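Local atomic coordinates of beta-lactamase-related domain-containing protein (Bacteroides dorei DSM 17855, PDB entry 5TGF), a protein that is probably a serine hydrolase of the beta-lactamase and penicillin-binding-protein family and binds calcium, its substrate being unknown. Residues Leu273-Glu276 with Ala277-Glu280; Trp295-Lys298 with Arg299-Val302. All coordinates share one frame; numbering follows the deposited sequence.

Contact 1 (Leu273-Glu276 with Ala277-Glu280); sequences LVDE and ATGE
Asp275 and Thr278 meet at the tight end of this turn, their side chains crossing at about a right angle. With CG anti to the backbone N (chi1 177°), the carboxylate of Asp275 reaches across the turn to Thr278, and its OD2 accepts the hydroxyl of Thr278 OG1 at 2.8 Å through the anti lone pair. Thr278 N adds a weak bond to the same oxygen. Threonine suits its place because OG1 also accepts from Glu280 N at 3.2 Å, closing an ST turn, so one hydroxyl ties the aspartate to the outgoing backbone. In the backbone, Asp275 N gives a straight bond to Glu280 O (2.8 Å, 167°), whereas the bonds that Asp275 O receives from Thr278 N and Gly279 N are weak. Gly279 has a positive phi of 67°, a conformation that glycine adopts easily. The rest is looser: the bent chain of Glu276 and the side chain of Glu280 run out in roughly opposite directions, both exposed. Ala277 is exposed at the bend, its small CB 3.8 Å from Asp275 OD2. Val274 lays CG1 3.6 Å from Glu280 O and packs on Ala281. The turn thus joins strand 270-274, outermost in the six-stranded antiparallel sheet, to its neighbour 281-285.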
loop_
_atom_site.group_PDB
_atom_site.type_symbol
_atom_site.label_atom_id
_atom_site.label_comp_id
_atom_site.label_asym_id
_atom_site.label_seq_id
_atom_site.Cartn_x
_atom_site.Cartn_y
_atom_site.Cartn_z
ATOM N N LEU A 273 6.443 11.215 6.438
ATOM C CA LEU A 273 6.827 12.508 7.026
ATOM C C LEU A 273 5.569 13.180 7.575
ATOM O O LEU A 273 4.532 13.302 6.864
ATOM C CB LEU A 273 7.474 13.414 5.977
ATOM C CG LEU A 273 8.659 12.866 5.207
ATOM C CD1 LEU A 273 9.083 13.834 4.089
ATOM C CD2 LEU A 273 9.798 12.614 6.179
ATOM N N VAL A 274 5.700 13.712 8.795
ATOM C CA VAL A 274 4.552 14.242 9.514
ATOM C C VAL A 274 4.890 15.592 10.118
ATOM O O VAL A 274 6.022 15.827 10.561
ATOM C CB VAL A 274 4.102 13.235 10.604
ATOM C CG1 VAL A 274 3.012 13.801 11.475
ATOM C CG2 VAL A 274 3.563 11.958 9.962
ATOM N N ASP A 275 3.930 16.507 10.034
ATOM C CA ASP A 275 4.044 17.805 10.727
ATOM C C ASP A 275 3.515 17.656 12.175
ATOM O O ASP A 275 2.319 17.441 12.375
ATOM C CB ASP A 275 3.262 18.870 9.963
ATOM C CG ASP A 275 3.269 20.228 10.666
ATOM O OD1 ASP A 275 4.354 20.806 10.812
ATOM O OD2 ASP A 275 2.190 20.673 11.129
ATOM N N GLU A 276 4.418 17.751 13.155
ATOM C CA GLU A 276 4.072 17.623 14.592
ATOM C C GLU A 276 2.943 18.571 15.033
ATOM O O GLU A 276 2.000 18.149 15.679
ATOM C CB GLU A 276 5.309 17.877 15.496
ATOM C CG GLU A 276 6.248 16.680 15.706
ATOM C CD GLU A 276 7.156 16.358 14.511
ATOM O OE1 GLU A 276 7.819 15.280 14.528
ATOM O OE2 GLU A 276 7.214 17.181 13.565
ATOM N N ALA A 277 3.009 19.827 14.609
ATOM C CA ALA A 277 2.084 20.854 15.097
ATOM C C ALA A 277 0.631 20.553 14.727
ATOM O O ALA A 277 -0.276 20.836 15.511
ATOM C CB ALA A 277 2.498 22.228 14.580
ATOM N N THR A 278 0.415 19.960 13.548
ATOM C CA THR A 278 -0.922 19.668 13.069
ATOM C C THR A 278 -1.253 18.178 13.067
ATOM O O THR A 278 -2.406 17.820 12.847
ATOM C CB THR A 278 -1.151 20.148 11.630
ATOM O OG1 THR A 278 -0.283 19.443 10.742
ATOM C CG2 THR A 278 -0.954 21.652 11.493
ATOM N N GLY A 279 -0.242 17.325 13.217
ATOM C CA GLY A 279 -0.415 15.898 13.023
ATOM C C GLY A 279 -0.725 15.427 11.607
ATOM O O GLY A 279 -1.028 14.242 11.421
ATOM N N GLU A 280 -0.639 16.314 10.600
ATOM C CA GLU A 280 -0.898 15.935 9.233
ATOM C C GLU A 280 0.369 15.273 8.638
ATOM O O GLU A 280 1.498 15.731 8.824
ATOM C CB GLU A 280 -1.306 17.156 8.369
ATOM C CG GLU A 280 -2.606 17.841 8.789
ATOM C CD GLU A 280 -3.860 17.146 8.251
ATOM O OE1 GLU A 280 -4.475 16.381 9.016
ATOM O OE2 GLU A 280 -4.225 17.363 7.069
#

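Contact 2 (Trp295-Lys298 with Arg299-Val302)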
loop_
_atom_site.group_PDB
_atom_site.type_symbol
_atom_site.label_atom_id
_atom_site.label_comp_id
_atom_site.label_asym_id
_atom_site.label_seq_id
_atom_site.Cartn_x
_atom_site.Cartn_y
_atom_site.Cartn_z
ATOM N N TRP A 295 4.603 7.228 -4.003
ATOM C CA TRP A 295 4.492 8.229 -2.958
ATOM C C TRP A 295 3.774 9.484 -3.380
ATOM O O TRP A 295 3.699 9.817 -4.585
ATOM C CB TRP A 295 5.866 8.579 -2.414
ATOM C CG TRP A 295 6.625 9.596 -3.206
ATOM C CD1 TRP A 295 6.838 10.901 -2.854
ATOM C CD2 TRP A 295 7.371 9.382 -4.412
ATOM N NE1 TRP A 295 7.586 11.536 -3.827
ATOM C CE2 TRP A 295 7.983 10.618 -4.754
ATOM C CE3 TRP A 295 7.597 8.266 -5.236
ATOM C CZ2 TRP A 295 8.768 10.786 -5.921
ATOM C CZ3 TRP A 295 8.374 8.426 -6.396
ATOM C CH2 TRP A 295 8.976 9.675 -6.704
ATOM N N ILE A 296 3.330 10.215 -2.370
ATOM C CA ILE A 296 2.842 11.573 -2.540
ATOM C C ILE A 296 3.589 12.445 -1.527
ATOM O O ILE A 296 3.728 12.067 -0.346
ATOM C CB ILE A 296 1.346 11.644 -2.277
ATOM C CG1 ILE A 296 0.564 10.930 -3.382
ATOM C CG2 ILE A 296 0.877 13.074 -2.117
ATOM C CD1 ILE A 296 -0.920 10.861 -3.079
ATOM N N ASN A 297 4.076 13.606 -1.977
ATOM C CA ASN A 297 4.589 14.645 -1.078
ATOM C C ASN A 297 3.774 15.925 -1.283
ATOM O O ASN A 297 3.878 16.601 -2.339
ATOM C CB ASN A 297 6.080 14.888 -1.296
ATOM C CG ASN A 297 6.670 15.865 -0.263
ATOM O OD1 ASN A 297 6.190 16.990 -0.106
ATOM N ND2 ASN A 297 7.662 15.413 0.476
ATOM N N LYS A 298 2.918 16.219 -0.316
ATOM C CA LYS A 298 1.998 17.349 -0.465
ATOM C C LYS A 298 2.702 18.706 -0.456
ATOM O O LYS A 298 2.201 19.642 -1.028
ATOM C CB LYS A 298 0.908 17.318 0.592
ATOM C CG LYS A 298 0.023 16.081 0.498
ATOM C CD LYS A 298 -1.062 16.122 1.550
ATOM C CE LYS A 298 -1.601 14.727 1.820
ATOM N NZ LYS A 298 -2.886 14.785 2.541
ATOM N N ARG A 299 3.823 18.814 0.240
ATOM C CA ARG A 299 4.572 20.048 0.275
ATOM C C ARG A 299 5.256 20.343 -1.052
ATOM O O ARG A 299 5.221 21.485 -1.493
ATOM C CB ARG A 299 5.600 20.007 1.387
ATOM C CG ARG A 299 4.941 20.129 2.749
ATOM C CD ARG A 299 5.929 20.666 3.757
ATOM N NE ARG A 299 5.336 20.707 5.088
ATOM C CZ ARG A 299 6.045 20.765 6.203
ATOM N NH1 ARG A 299 7.380 20.792 6.134
ATOM N NH2 ARG A 299 5.416 20.805 7.376
ATOM N N ASP A 300 5.810 19.314 -1.694
ATOM C CA ASP A 300 6.343 19.417 -3.071
ATOM C C ASP A 300 5.250 19.575 -4.126
ATOM O O ASP A 300 5.535 19.988 -5.218
ATOM C CB ASP A 300 7.147 18.179 -3.459
ATOM C CG ASP A 300 8.370 17.944 -2.582
ATOM O OD1 ASP A 300 8.831 18.929 -1.966
ATOM O OD2 ASP A 300 8.863 16.766 -2.537
ATOM N N GLY A 301 4.033 19.150 -3.817
ATOM C CA GLY A 301 2.963 19.028 -4.804
ATOM C C GLY A 301 3.200 17.897 -5.811
ATOM O O GLY A 301 2.817 18.007 -6.979
ATOM N N VAL A 302 3.853 16.831 -5.346
ATOM C CA VAL A 302 4.339 15.756 -6.182
ATOM C C VAL A 302 3.588 14.437 -5.901
ATOM O O VAL A 302 3.282 14.107 -4.731
ATOM C CB VAL A 302 5.858 15.547 -5.953
ATOM C CG1 VAL A 302 6.290 14.193 -6.409
ATOM C CG2 VAL A 302 6.686 16.609 -6.681
HETATM O O HOH W 1 9.048 14.043 -3.397
#
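Two first torsions bring the polar groups of this turn together: Asn297 carries CG anti to its own N (chi1 -174°), and Asp300 turns CG away from its carbonyl carbon and beside its N (chi1 -62°). The amide and carboxylate stack, their planes 10° apart, with Asn297 CG 3.3 Å from Asp300 OD2. Asparagine fits because its side-chain oxygen can reach forward to a backbone N-H three residues on: Asp300 N meets Asn297 OD1 at 2.8 Å in a nearly straight bond, approaching from above the amide plane. The buried carboxylate of Asp300 is hydrogen-bonded by Thr334, in helix 328-337, and by Asn338, just beyond it, while Asn297 ND2 is held by Gln283. A water links Asp300 OD2 to Trp295 NE1, 2.9 Å from each. Trp295 CZ2 lies 4.2 Å from Val302 CG1; the indole also packs on helix 328-337, Val302 on strand 28-35. Lys298 and Arg299, at the exposed bend, extend outward, Lys298 NZ hydrogen-bonded to Gln238 and Arg299 in a cation-pi contact with Tyr282. Asn297 and Val302 exchange backbone bonds, Asn297 N to Val302 O at 2.9 Å and Val302 N to Asn297 O at 3.0 Å, as an antiparallel hydrogen-bonded pair. Gly301, with positive phi, also faces Asn297, which makes this a G1 beta bulge closing the hairpin between strands 293-297 and 302-307.

Contacts 1 and 2 are two connections on one antiparallel sheet, with the link from 281-285 to 293-297 between them in the chain and their centres about 14 Å apart. Contact 1 joins the outermost strand 270-274 to 281-285; contact 2 joins 293-297, which pairs with 281-285, to 302-307. They touch through a long, weak ion pair, Asp275 OD1 to Arg299 NH2 at 3.6 Å, and through Leu273 CD1 packed 4.2 Å from Asn297 ND2. Asp275 thus has one carboxylate oxygen in its own turn and the other toward the neighbouring one. Contact 1 is at the surface, contact 2 largely buried. Both lie away from the calcium-binding residues Val72, Thr75 and Leu77, and belong to the framework of the sheet.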